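Local coordinates for geranyltranstransferase (Staphylococcus aureus, PDB 1RTR), which catalyses, as a farnesyl pyrophosphate synthase, the condensation of isopentenyl diphosphate with allylic diphosphates to form the isoprenoid precursor farnesyl diphosphate, at residues 4-7 / 8-12; 12-15 / 16-19; 73-76 / 77-81; 158-162 / 163-167; 199-202 / 203-207. All blocks are in the same frame, centred on the assembly; numbering follows the deposited sequence. Where two conformers were deposited one is given.

Interaction 1: residues 4-7 / 8-12; sequences LPMN and KLIDE
Ile10 reaches back over Met6 at the start of helix 6-18, and this pair makes the tighter part of the contact. Ile10 N meets Met6 O at 3.0 Å, with an angle of 177° at the hydrogen, so the bond is practically straight. With CG1 anti to its own carbonyl carbon (chi1 -65°), the isoleucine lays CG1 3.3 Å from Met6 O. Its CD1 then goes on to meet Met6 CG at 4.0 Å, the two chains passing at a slant. One residue along, Asp11 N bonds to Asn7 O at 3.1 Å, approaching from above the carbonyl plane.

The beginning of the helix is held less firmly. Pro5 is the N-cap, and its carbonyl oxygen receives two bonds that are both weak, from Lys8 N at 3.2 Å and Leu9 N at 3.3 Å. The exposed side is looser still: Pro5 CB and Lys8 CB lie 4.1 Å apart, while the lysine chain, bent at three torsions, carries its end away from residues 4-7.

On the side facing the protein Leu4 CB comes to 4.2 Å from CD1 of the buried Leu9. This apolar side of the turn is turned to helix 45-56: Leu9 packs on Leu51 and Leu52, Met6 on Val48, and Leu4 on Asp55, with Tyr61 in the following loop touching both leucines.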
loop_
_atom_site.group_PDB
_atom_site.type_symbol
_atom_site.label_atom_id
_atom_site.label_comp_id
_atom_site.label_asym_id
_atom_site.label_seq_id
_atom_site.Cartn_x
_atom_site.Cartn_y
_atom_site.Cartn_z
ATOM N N LEU A 4 -11.545 -30.045 -3.896
ATOM C CA LEU A 4 -10.324 -29.307 -4.219
ATOM C C LEU A 4 -9.195 -29.684 -3.264
ATOM O O LEU A 4 -9.081 -29.107 -2.172
ATOM C CB LEU A 4 -10.550 -27.786 -4.181
ATOM C CG LEU A 4 -11.811 -27.143 -4.758
ATOM C CD1 LEU A 4 -11.872 -25.687 -4.346
ATOM C CD2 LEU A 4 -11.865 -27.274 -6.270
ATOM N N PRO A 5 -8.368 -30.654 -3.668
ATOM C CA PRO A 5 -7.187 -31.031 -2.887
ATOM C C PRO A 5 -6.368 -29.784 -2.565
ATOM O O PRO A 5 -6.208 -28.919 -3.432
ATOM C CB PRO A 5 -6.414 -31.952 -3.838
ATOM C CG PRO A 5 -7.457 -32.532 -4.737
ATOM C CD PRO A 5 -8.500 -31.467 -4.895
ATOM N N MET A 6 -5.888 -29.690 -1.328
ATOM C CA MET A 6 -5.126 -28.531 -0.881
ATOM C C MET A 6 -3.888 -28.308 -1.745
ATOM O O MET A 6 -3.631 -27.180 -2.175
ATOM C CB MET A 6 -4.740 -28.664 0.596
ATOM C CG MET A 6 -3.938 -27.490 1.140
ATOM S SD MET A 6 -4.779 -26.611 2.468
ATOM C CE MET A 6 -3.328 -25.921 3.373
ATOM N N ASN A 7 -3.137 -29.376 -2.008
ATOM C CA ASN A 7 -1.915 -29.267 -2.809
ATOM C C ASN A 7 -2.157 -28.819 -4.253
ATOM O O ASN A 7 -1.262 -28.256 -4.884
ATOM C CB ASN A 7 -1.126 -30.573 -2.791
ATOM C CG ASN A 7 -1.988 -31.758 -3.107
ATOM O OD1 ASN A 7 -2.580 -32.354 -2.209
ATOM N ND2 ASN A 7 -2.091 -32.100 -4.389
ATOM N N LYS A 8 -3.359 -29.063 -4.773
ATOM C CA LYS A 8 -3.696 -28.608 -6.119
ATOM C C LYS A 8 -4.039 -27.117 -6.175
ATOM O O LYS A 8 -3.833 -26.476 -7.214
ATOM C CB LYS A 8 -4.808 -29.459 -6.740
ATOM C CG LYS A 8 -4.282 -30.662 -7.526
ATOM C CD LYS A 8 -3.989 -30.300 -8.976
ATOM C CE LYS A 8 -4.402 -31.428 -9.921
ATOM N NZ LYS A 8 -3.292 -32.403 -10.122
ATOM N N LEU A 9 -4.556 -26.569 -5.073
ATOM C CA LEU A 9 -4.746 -25.126 -4.956
ATOM C C LEU A 9 -3.409 -24.399 -4.760
ATOM O O LEU A 9 -3.130 -23.418 -5.447
ATOM C CB LEU A 9 -5.715 -24.787 -3.829
ATOM C CG LEU A 9 -7.188 -24.701 -4.217
ATOM C CD1 LEU A 9 -8.021 -24.720 -2.968
ATOM C CD2 LEU A 9 -7.486 -23.458 -5.021
ATOM N N ILE A 10 -2.591 -24.898 -3.833
ATOM C CA ILE A 10 -1.231 -24.400 -3.622
ATOM C C ILE A 10 -0.470 -24.298 -4.944
ATOM O O ILE A 10 0.218 -23.308 -5.191
ATOM C CB ILE A 10 -0.461 -25.309 -2.624
ATOM C CG1 ILE A 10 -1.094 -25.243 -1.230
ATOM C CG2 ILE A 10 1.020 -24.930 -2.559
ATOM C CD1 ILE A 10 -0.374 -26.071 -0.157
ATOM N N ASP A 11 -0.609 -25.324 -5.784
ATOM C CA ASP A 11 0.052 -25.381 -7.088
ATOM C C ASP A 11 -0.428 -24.274 -8.003
ATOM O O ASP A 11 0.382 -23.586 -8.624
ATOM C CB ASP A 11 -0.196 -26.732 -7.761
ATOM C CG ASP A 11 0.684 -27.833 -7.205
ATOM O OD1 ASP A 11 0.375 -29.015 -7.476
ATOM O OD2 ASP A 11 1.691 -27.614 -6.482
ATOM N N GLU A 12 -1.745 -24.108 -8.080
ATOM C CA GLU A 12 -2.334 -23.068 -8.909
ATOM C C GLU A 12 -1.904 -21.677 -8.448
ATOM O O GLU A 12 -1.555 -20.831 -9.276
ATOM C CB GLU A 12 -3.851 -23.181 -8.943
ATOM C CG GLU A 12 -4.462 -22.395 -10.084
ATOM C CD GLU A 12 -5.964 -22.508 -10.137
ATOM O OE1 GLU A 12 -6.539 -23.321 -9.377
ATOM O OE2 GLU A 12 -6.568 -21.786 -10.951
#

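Interaction 2: residues 12-15 / 16-19; sequences EVNN and ELSV
Leu17 N donates to Val13 O at 2.8 Å, the shortest hydrogen bond between residues 12-15 and 16-19. It is an i to i+4 bond of the last turns of helix 6-18, an N-terminal helix of the all-alpha fold shared by polyprenyl synthetases. Glu16 N to Glu12 O, at 3.0 Å, and Ser18 N to Asn14 O repeat the pattern on either side of it.

The side chains of Val13 and Leu17 run side by side in the same direction. Val13 CG1 stands anti to the backbone N (chi1 162°), which brings it 3.6 Å from Leu17 CD1. Both residues are buried: Val13 packs on Pro47 and Leu51 of helix 45-56 and on Met65 at the start of helix 65-83, whereas Leu17 meets Ile69 and Glu72 of the latter. This pair thus joins the N-terminal helix to two others.

Glu12 and Glu16 follow one another along a different side of the helix, their OE2 atoms 4.9 Å apart. Glu12 OE1 is held by the hydroxyl of Tyr61, but its OE2 has the carboxylate of Glu62 close by; such nearness of like charges may raise the proton affinity of these groups, an effect the Tyr61 bond could partly offset at Glu12.

Near the end of the helix Ser18 turns its hydroxyl back along the chain. With chi1 at 74°, OG lies between the backbone N and the carbonyl carbon and donates to Asn15 O at 2.9 Å, tilted 30° from that carbonyl's plane.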
loop_
_atom_site.group_PDB
_atom_site.type_symbol
_atom_site.label_atom_id
_atom_site.label_comp_id
_atom_site.label_asym_id
_atom_site.label_seq_id
_atom_site.Cartn_x
_atom_site.Cartn_y
_atom_site.Cartn_z
ATOM N N GLU A 12 -1.745 -24.108 -8.080
ATOM C CA GLU A 12 -2.334 -23.068 -8.909
ATOM C C GLU A 12 -1.904 -21.677 -8.448
ATOM O O GLU A 12 -1.555 -20.831 -9.276
ATOM C CB GLU A 12 -3.851 -23.181 -8.943
ATOM C CG GLU A 12 -4.462 -22.395 -10.084
ATOM C CD GLU A 12 -5.964 -22.508 -10.137
ATOM O OE1 GLU A 12 -6.539 -23.321 -9.377
ATOM O OE2 GLU A 12 -6.568 -21.786 -10.951
ATOM N N VAL A 13 -1.915 -21.461 -7.133
ATOM C CA VAL A 13 -1.443 -20.215 -6.542
ATOM C C VAL A 13 0.012 -19.978 -6.945
ATOM O O VAL A 13 0.361 -18.894 -7.420
ATOM C CB VAL A 13 -1.653 -20.179 -4.986
ATOM C CG1 VAL A 13 -0.798 -19.112 -4.318
ATOM C CG2 VAL A 13 -3.112 -19.938 -4.653
ATOM N N ASN A 14 0.849 -20.996 -6.790
ATOM C CA ASN A 14 2.254 -20.875 -7.166
ATOM C C ASN A 14 2.476 -20.517 -8.647
ATOM O O ASN A 14 3.319 -19.671 -8.952
ATOM C CB ASN A 14 3.042 -22.124 -6.772
ATOM C CG ASN A 14 3.242 -22.251 -5.257
ATOM O OD1 ASN A 14 3.491 -23.348 -4.748
ATOM N ND2 ASN A 14 3.144 -21.132 -4.538
ATOM N N ASN A 15 1.702 -21.123 -9.553
ATOM C CA ASN A 15 1.814 -20.810 -10.984
ATOM C C ASN A 15 1.418 -19.364 -11.268
ATOM O O ASN A 15 2.098 -18.656 -12.017
ATOM C CB ASN A 15 0.996 -21.790 -11.834
ATOM C CG ASN A 15 1.507 -23.224 -11.740
ATOM O OD1 ASN A 15 2.707 -23.466 -11.651
ATOM N ND2 ASN A 15 0.585 -24.178 -11.756
ATOM N N GLU A 16 0.333 -18.924 -10.646
ATOM C CA GLU A 16 -0.108 -17.538 -10.777
ATOM C C GLU A 16 0.894 -16.540 -10.190
ATOM O O GLU A 16 1.123 -15.488 -10.770
ATOM C CB GLU A 16 -1.493 -17.347 -10.166
ATOM C CG GLU A 16 -2.581 -18.125 -10.889
ATOM C CD GLU A 16 -3.146 -17.391 -12.095
ATOM O OE1 GLU A 16 -2.686 -16.262 -12.406
ATOM O OE2 GLU A 16 -4.074 -17.944 -12.727
ATOM N N LEU A 17 1.507 -16.881 -9.063
ATOM C CA LEU A 17 2.446 -15.973 -8.418
ATOM C C LEU A 17 3.771 -15.842 -9.169
ATOM O O LEU A 17 4.394 -14.786 -9.122
ATOM C CB LEU A 17 2.705 -16.388 -6.967
ATOM C CG LEU A 17 1.608 -16.203 -5.915
ATOM C CD1 LEU A 17 2.046 -16.858 -4.618
ATOM C CD2 LEU A 17 1.273 -14.742 -5.671
ATOM N N SER A 18 4.201 -16.912 -9.844
ATOM C CA SER A 18 5.458 -16.916 -10.606
ATOM C C SER A 18 5.400 -15.995 -11.825
ATOM O O SER A 18 6.431 -15.537 -12.331
ATOM C CB SER A 18 5.815 -18.338 -11.058
ATOM O OG SER A 18 4.983 -18.771 -12.125
ATOM N N VAL A 19 4.187 -15.723 -12.282
ATOM C CA VAL A 19 3.976 -14.954 -13.490
ATOM C C VAL A 19 3.079 -13.725 -13.222
ATOM O O VAL A 19 2.423 -13.218 -14.128
ATOM C CB VAL A 19 3.431 -15.896 -14.608
ATOM C CG1 VAL A 19 1.912 -16.095 -14.494
ATOM C CG2 VAL A 19 3.844 -15.412 -15.990
#

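Interaction 3: residues 73-76 / 77-81; sequences MIHT and YSLIH
His75 has CG anti to the backbone N (chi1 166°), a torsion that swings its ring along helix 65-83 to meet Leu79, one turn further on. Leu79 itself is twisted away from a staggered form (chi1 -98°), and its CD2 ends 3.4 Å from His75 NE2, the two side chains crossing at a slant. This helix belongs to the all-alpha core of the polyprenyl synthetase fold. Its C-terminal end runs into the sequence DDLPAMD, the first aspartate-rich motif of the family, which in relatives binds the magnesium ions that hold the allylic diphosphate.

Backbone bonds of i to i+4 type join the segments, from Tyr77 N to Met73 O at 2.8 Å through to Ile80 N and Thr76 O. His75 O is gripped twice: Ser78 OG donates to it at 2.8 Å and Leu79 N at 3.2 Å, both from the same face of the carbonyl plane.

On the buried sides Thr76 CG2 comes to 4.2 Å from Ile80 CD1, while the threonine hydroxyl bonds to Glu72 O; both residues pack against Ser37 of helix 30-38. Tyr77 CD2 comes within 3.2 Å of Ile74 O, and this side of the helix is covered by Leu116 of helix 105-124 and Met150 of helix 150-159.

Tyr77 and His81 both touch Asp113 of the second subunit, so this turn lies at the dimer interface, and His81 NE2 is hydrogen-bonded to Asp113 of its own chain. Tyr77 CD1 sits 4.1 Å above the plane of the His81 ring, over its centre.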
loop_
_atom_site.group_PDB
_atom_site.type_symbol
_atom_site.label_atom_id
_atom_site.label_comp_id
_atom_site.label_asym_id
_atom_site.label_seq_id
_atom_site.Cartn_x
_atom_site.Cartn_y
_atom_site.Cartn_z
ATOM N N MET A 73 0.584 -11.166 -1.848
ATOM C CA MET A 73 1.500 -10.038 -2.062
ATOM C C MET A 73 1.663 -9.236 -0.761
ATOM O O MET A 73 2.788 -8.873 -0.383
ATOM C CB MET A 73 1.001 -9.129 -3.193
ATOM C CG MET A 73 1.477 -9.502 -4.604
ATOM S SD MET A 73 0.656 -8.554 -5.907
ATOM C CE MET A 73 1.090 -9.545 -7.291
ATOM N N ILE A 74 0.546 -8.988 -0.067
ATOM C CA ILE A 74 0.567 -8.259 1.196
ATOM C C ILE A 74 1.352 -9.017 2.256
ATOM O O ILE A 74 2.122 -8.426 3.014
ATOM C CB ILE A 74 -0.861 -7.978 1.691
ATOM C CG1 ILE A 74 -1.595 -7.102 0.679
ATOM C CG2 ILE A 74 -0.853 -7.369 3.099
ATOM C CD1 ILE A 74 -1.518 -5.636 0.936
ATOM N N HIS A 75 1.146 -10.327 2.311
ATOM C CA HIS A 75 1.886 -11.163 3.248
ATOM C C HIS A 75 3.383 -11.174 2.901
ATOM O O HIS A 75 4.235 -11.059 3.797
ATOM C CB HIS A 75 1.281 -12.574 3.315
ATOM C CG HIS A 75 2.155 -13.578 3.996
ATOM N ND1 HIS A 75 2.355 -13.590 5.362
ATOM C CD2 HIS A 75 2.887 -14.604 3.499
ATOM C CE1 HIS A 75 3.177 -14.576 5.677
ATOM N NE2 HIS A 75 3.511 -15.210 4.566
ATOM N N THR A 76 3.698 -11.287 1.607
ATOM C CA THR A 76 5.086 -11.267 1.134
ATOM C C THR A 76 5.787 -9.952 1.493
ATOM O O THR A 76 6.911 -9.956 2.027
ATOM C CB THR A 76 5.134 -11.493 -0.384
ATOM O OG1 THR A 76 4.563 -12.773 -0.700
ATOM C CG2 THR A 76 6.561 -11.609 -0.868
ATOM N N TYR A 77 5.127 -8.831 1.206
ATOM C CA TYR A 77 5.696 -7.519 1.515
ATOM C C TYR A 77 5.981 -7.350 3.012
ATOM O O TYR A 77 7.004 -6.782 3.382
ATOM C CB TYR A 77 4.810 -6.368 0.982
ATOM C CG TYR A 77 4.330 -5.391 2.038
ATOM C CD1 TYR A 77 5.200 -4.454 2.613
ATOM C CD2 TYR A 77 3.013 -5.409 2.468
ATOM C CE1 TYR A 77 4.757 -3.560 3.598
ATOM C CE2 TYR A 77 2.553 -4.520 3.459
ATOM C CZ TYR A 77 3.428 -3.597 4.005
ATOM O OH TYR A 77 2.974 -2.727 4.961
ATOM N N SER A 78 5.089 -7.831 3.871
ATOM C CA SER A 78 5.312 -7.682 5.311
ATOM C C SER A 78 6.572 -8.446 5.768
ATOM O O SER A 78 7.331 -7.966 6.614
ATOM C CB SER A 78 4.071 -8.087 6.113
ATOM O OG SER A 78 3.811 -9.481 6.024
ATOM N N LEU A 79 6.795 -9.611 5.166
ATOM C CA LEU A 79 7.972 -10.421 5.426
ATOM C C LEU A 79 9.257 -9.714 5.018
ATOM O O LEU A 79 10.224 -9.705 5.784
ATOM C CB LEU A 79 7.858 -11.777 4.713
ATOM C CG LEU A 79 7.368 -13.007 5.504
ATOM C CD1 LEU A 79 6.501 -12.659 6.751
ATOM C CD2 LEU A 79 6.653 -14.001 4.579
ATOM N N ILE A 80 9.282 -9.131 3.819
ATOM C CA ILE A 80 10.478 -8.437 3.353
ATOM C C ILE A 80 10.808 -7.308 4.317
ATOM O O ILE A 80 11.957 -7.153 4.709
ATOM C CB ILE A 80 10.319 -7.891 1.908
ATOM C CG1 ILE A 80 10.196 -9.035 0.904
ATOM C CG2 ILE A 80 11.504 -7.016 1.537
ATOM C CD1 ILE A 80 9.470 -8.657 -0.370
ATOM N N HIS A 81 9.806 -6.528 4.710
ATOM C CA HIS A 81 10.054 -5.464 5.677
ATOM C C HIS A 81 10.432 -6.020 7.054
ATOM O O HIS A 81 11.400 -5.535 7.648
ATOM C CB HIS A 81 8.893 -4.471 5.765
ATOM C CG HIS A 81 8.839 -3.493 4.631
ATOM N ND1 HIS A 81 9.396 -3.749 3.391
ATOM C CD2 HIS A 81 8.271 -2.269 4.542
ATOM C CE1 HIS A 81 9.180 -2.718 2.595
ATOM N NE2 HIS A 81 8.500 -1.808 3.268
#

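Interaction 4: residues 158-162 / 163-167; sequences MQSEG and QPIDL
Ser160 and Gln163 close a type II beta turn at the C-terminal end of helix 150-159. Gln163 N donates to Ser160 O at 2.9 Å, with 148° at the hydrogen. Gly162 occupies the third position of the turn with a positive phi of 64°, a conformation that favours glycine.

Gln163 then folds back on the turn it completes. Its chain is bent at chi2 (-75°), which brings NE2 to Gly162 O at 3.0 Å. That oxygen lies almost in the plane of the glutamine amide, but the donor stands well above the plane of the carbonyl it meets. On another side of the turn the apolar end of Ile165 packs across to Ser160: CG2 is 3.7 Å from Ser160 OG, and CD1 is 4.2 Å from Ser160 CB. The serine hydroxyl has its polar partner in Leu156 O of the preceding helix.

The turn lies in the loop that leads from helix 150-159 to helix 167-177. Asp166 is the N-cap of the latter, its side chain capping a backbone N of the first turn and its OD1 also bonded to Thr169 OG1. Ser160 and Ile165 both lean on Ile173 of that second helix, while Met158, before the turn, packs on Trp106 of the second subunit.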
loop_
_atom_site.group_PDB
_atom_site.type_symbol
_atom_site.label_atom_id
_atom_site.label_comp_id
_atom_site.label_asym_id
_atom_site.label_seq_id
_atom_site.Cartn_x
_atom_site.Cartn_y
_atom_site.Cartn_z
ATOM N N MET A 158 7.132 -4.847 17.960
ATOM C CA MET A 158 8.472 -4.259 18.054
ATOM C C MET A 158 8.648 -3.447 19.337
ATOM O O MET A 158 9.703 -3.477 19.952
ATOM C CB MET A 158 8.762 -3.356 16.841
ATOM C CG MET A 158 8.903 -4.058 15.511
ATOM S SD MET A 158 10.515 -4.779 15.305
ATOM C CE MET A 158 10.070 -6.419 14.880
ATOM N N GLN A 159 7.613 -2.706 19.717
ATOM C CA GLN A 159 7.576 -1.979 20.983
ATOM C C GLN A 159 7.720 -2.912 22.197
ATOM O O GLN A 159 8.367 -2.562 23.186
ATOM C CB GLN A 159 6.265 -1.207 21.095
ATOM C CG GLN A 159 6.220 -0.236 22.252
ATOM C CD GLN A 159 4.989 0.629 22.216
ATOM O OE1 GLN A 159 4.004 0.338 22.893
ATOM N NE2 GLN A 159 5.030 1.692 21.420
ATOM N N SER A 160 7.116 -4.097 22.095
ATOM C CA SER A 160 7.088 -5.092 23.163
ATOM C C SER A 160 8.353 -5.933 23.271
ATOM O O SER A 160 8.496 -6.706 24.220
ATOM C CB SER A 160 5.898 -6.032 22.966
ATOM O OG SER A 160 4.683 -5.323 23.087
ATOM N N GLU A 161 9.261 -5.795 22.303
ATOM C CA GLU A 161 10.439 -6.664 22.205
ATOM C C GLU A 161 11.270 -6.653 23.485
ATOM O O GLU A 161 11.665 -5.591 23.968
ATOM C CB GLU A 161 11.304 -6.271 21.009
ATOM C CG GLU A 161 12.445 -7.234 20.726
ATOM C CD GLU A 161 12.763 -7.319 19.246
ATOM O OE1 GLU A 161 12.259 -8.259 18.581
ATOM O OE2 GLU A 161 13.502 -6.436 18.746
ATOM N N GLY A 162 11.506 -7.849 24.029
ATOM C CA GLY A 162 12.269 -8.033 25.257
ATOM C C GLY A 162 11.643 -7.411 26.499
ATOM O O GLY A 162 12.355 -7.087 27.452
ATOM N N GLN A 163 10.323 -7.217 26.476
ATOM C CA GLN A 163 9.570 -6.777 27.651
ATOM C C GLN A 163 8.628 -7.899 28.061
ATOM O O GLN A 163 8.227 -8.705 27.216
ATOM C CB GLN A 163 8.754 -5.507 27.370
ATOM C CG GLN A 163 9.527 -4.357 26.739
ATOM C CD GLN A 163 10.433 -3.649 27.727
ATOM O OE1 GLN A 163 10.110 -2.552 28.196
ATOM N NE2 GLN A 163 11.572 -4.267 28.043
ATOM N N PRO A 164 8.291 -7.969 29.350
ATOM C CA PRO A 164 7.309 -8.947 29.828
ATOM C C PRO A 164 5.912 -8.336 29.787
ATOM O O PRO A 164 5.470 -7.697 30.743
ATOM C CB PRO A 164 7.765 -9.231 31.270
ATOM C CG PRO A 164 8.796 -8.151 31.590
ATOM C CD PRO A 164 8.817 -7.152 30.458
ATOM N N ILE A 165 5.234 -8.527 28.661
ATOM C CA ILE A 165 3.903 -7.977 28.455
ATOM C C ILE A 165 2.869 -8.975 28.949
ATOM O O ILE A 165 3.140 -10.173 28.971
ATOM C CB ILE A 165 3.699 -7.644 26.960
ATOM C CG1 ILE A 165 4.143 -8.813 26.070
ATOM C CG2 ILE A 165 4.493 -6.394 26.589
ATOM C CD1 ILE A 165 3.433 -8.888 24.739
ATOM N N ASP A 166 1.698 -8.483 29.346
ATOM C CA ASP A 166 0.593 -9.345 29.761
ATOM C C ASP A 166 -0.168 -10.002 28.587
ATOM O O ASP A 166 0.128 -9.754 27.417
ATOM C CB ASP A 166 -0.356 -8.602 30.716
ATOM C CG ASP A 166 -1.030 -7.396 30.080
ATOM O OD1 ASP A 166 -1.351 -7.429 28.879
ATOM O OD2 ASP A 166 -1.319 -6.367 30.726
ATOM N N LEU A 167 -1.153 -10.835 28.910
ATOM C CA LEU A 167 -1.851 -11.630 27.906
ATOM C C LEU A 167 -2.789 -10.829 26.994
ATOM O O LEU A 167 -2.993 -11.216 25.842
ATOM C CB LEU A 167 -2.605 -12.798 28.567
ATOM C CG LEU A 167 -3.228 -13.859 27.653
ATOM C CD1 LEU A 167 -2.146 -14.647 26.919
ATOM C CD2 LEU A 167 -4.137 -14.785 28.433
#

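Interaction 5: residues 199-202 / 203-207; sequences TKEH and LESYS
Leu203 lies alongside Thr199 near the beginning of helix 197-227, both side chains pointing the same way, with Leu203 CD1 3.8 Å from Thr199 CG2. The threonine can offer its methyl because CG2 is anti to the backbone N, which leaves OG1 turned to Asp196 OD1, its hydrogen-bond partner. In the backbone, Leu203 N bonds to Thr199 O at 3.0 Å. Leu203 is buried against Val186 of helix 179-193 and Leu281 of helix 279-289.

Tyr206 extends this inner side. Its amide donates to His202 O at 2.9 Å, its ring presents an edge to Leu203 O, and its hydroxyl is hydrogen-bonded to Leu281 O. Next to it Ser207 OG donates to Glu204 O at 2.8 Å, in the carbonyl plane and on a lone pair.

The other side is polar and less definite. Ser205 N gives a sound bond to Glu201 O at 3.2 Å, yet Ser205 OG is 3.4 Å from both Glu201 O and Glu201 OE2, weak contacts between which its single proton is not settled. Glu201 CD lies 3.7 Å above one face of the His202 ring, whose ND1 is weakly bonded to Thr198 O. With Glu268 also touching His202, the acidic surroundings could favour a protonated imidazole; the contact thus pairs a well-packed apolar inner side with a polar outer one whose side-chain bonds are weak or unsettled.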
loop_
_atom_site.group_PDB
_atom_site.type_symbol
_atom_site.label_atom_id
_atom_site.label_comp_id
_atom_site.label_asym_id
_atom_site.label_seq_id
_atom_site.Cartn_x
_atom_site.Cartn_y
_atom_site.Cartn_z
ATOM N N THR A 199 -24.817 -15.335 8.261
ATOM C CA THR A 199 -23.690 -16.199 7.823
ATOM C C THR A 199 -22.344 -15.470 7.919
ATOM O O THR A 199 -21.331 -16.067 8.288
ATOM C CB THR A 199 -23.886 -16.745 6.375
ATOM O OG1 THR A 199 -25.103 -17.498 6.298
ATOM C CG2 THR A 199 -22.811 -17.791 6.021
ATOM N N LYS A 200 -22.342 -14.187 7.568
ATOM C CA LYS A 200 -21.163 -13.338 7.722
ATOM C C LYS A 200 -20.674 -13.284 9.173
ATOM O O LYS A 200 -19.476 -13.432 9.436
ATOM C CB LYS A 200 -21.430 -11.930 7.192
ATOM C CG LYS A 200 -21.257 -11.784 5.694
ATOM C CD LYS A 200 -21.597 -10.369 5.252
ATOM C CE LYS A 200 -21.677 -10.264 3.740
ATOM N NZ LYS A 200 -21.987 -8.872 3.304
ATOM N N GLU A 201 -21.605 -13.102 10.108
ATOM C CA GLU A 201 -21.283 -13.099 11.537
ATOM C C GLU A 201 -20.563 -14.355 11.977
ATOM O O GLU A 201 -19.595 -14.281 12.726
ATOM C CB GLU A 201 -22.540 -12.933 12.389
ATOM C CG GLU A 201 -22.287 -13.102 13.890
ATOM C CD GLU A 201 -22.409 -14.543 14.398
ATOM O OE1 GLU A 201 -23.440 -15.201 14.097
ATOM O OE2 GLU A 201 -21.474 -15.014 15.110
ATOM N N HIS A 202 -21.047 -15.510 11.550
ATOM C CA HIS A 202 -20.441 -16.764 11.971
ATOM C C HIS A 202 -19.095 -16.966 11.326
ATOM O O HIS A 202 -18.187 -17.553 11.926
ATOM C CB HIS A 202 -21.359 -17.955 11.656
ATOM C CG HIS A 202 -22.653 -17.932 12.411
ATOM N ND1 HIS A 202 -23.854 -17.604 11.819
ATOM C CD2 HIS A 202 -22.931 -18.186 13.712
ATOM C CE1 HIS A 202 -24.819 -17.663 12.721
ATOM N NE2 HIS A 202 -24.284 -18.009 13.879
ATOM N N LEU A 203 -18.949 -16.483 10.098
ATOM C CA LEU A 203 -17.684 -16.654 9.388
ATOM C C LEU A 203 -16.626 -15.777 10.024
ATOM O O LEU A 203 -15.464 -16.172 10.140
ATOM C CB LEU A 203 -17.854 -16.349 7.901
ATOM C CG LEU A 203 -18.528 -17.472 7.102
ATOM C CD1 LEU A 203 -19.104 -16.936 5.800
ATOM C CD2 LEU A 203 -17.546 -18.619 6.852
ATOM N N GLU A 204 -17.064 -14.601 10.467
ATOM C CA GLU A 204 -16.231 -13.674 11.231
ATOM C C GLU A 204 -15.639 -14.283 12.503
ATOM O O GLU A 204 -14.409 -14.399 12.604
ATOM C CB GLU A 204 -17.009 -12.406 11.564
ATOM C CG GLU A 204 -16.630 -11.213 10.723
ATOM C CD GLU A 204 -15.999 -10.101 11.535
ATOM O OE1 GLU A 204 -14.925 -10.370 12.156
ATOM O OE2 GLU A 204 -16.581 -8.967 11.544
ATOM N N SER A 205 -16.489 -14.683 13.457
ATOM C CA SER A 205 -15.988 -15.366 14.658
ATOM C C SER A 205 -15.134 -16.545 14.286
ATOM O O SER A 205 -14.054 -16.744 14.861
ATOM C CB SER A 205 -17.099 -15.858 15.585
ATOM O OG SER A 205 -18.110 -14.896 15.728
ATOM N N TYR A 206 -15.600 -17.331 13.322
ATOM C CA TYR A 206 -14.810 -18.469 12.896
ATOM C C TYR A 206 -13.405 -18.002 12.574
ATOM O O TYR A 206 -12.437 -18.582 13.069
ATOM C CB TYR A 206 -15.446 -19.194 11.703
ATOM C CG TYR A 206 -14.458 -20.052 10.925
ATOM C CD1 TYR A 206 -13.809 -19.555 9.790
ATOM C CD2 TYR A 206 -14.156 -21.345 11.339
ATOM C CE1 TYR A 206 -12.897 -20.345 9.076
ATOM C CE2 TYR A 206 -13.245 -22.135 10.640
ATOM C CZ TYR A 206 -12.630 -21.634 9.509
ATOM O OH TYR A 206 -11.734 -22.413 8.828
ATOM N N SER A 207 -13.282 -16.942 11.768
ATOM C CA SER A 207 -11.961 -16.482 11.309
ATOM C C SER A 207 -11.100 -15.951 12.441
ATOM O O SER A 207 -9.890 -16.202 12.483
ATOM C CB SER A 207 -12.088 -15.440 10.195
ATOM O OG SER A 207 -12.397 -14.164 10.726
#

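Interaction 3 is the buried contact of the set, in a central helix at the dimer interface, while interactions 1 and 4 lie at the surface and 2 and 5 are partly buried. Interactions 1 and 2 are successive parts of helix 6-18, share Glu12 and have centres about 11 Å apart; the first leans on helix 45-56, the second also on helix 65-83, which carries interaction 3. Interactions 3 and 4 both touch the second subunit. Four contacts rest on regular helical bonds, whereas interaction 4 relies on a turn. Serine hydroxyls donate to carbonyls three residues back in interactions 2, 3 and 5; charged groups cluster in 2 and 5.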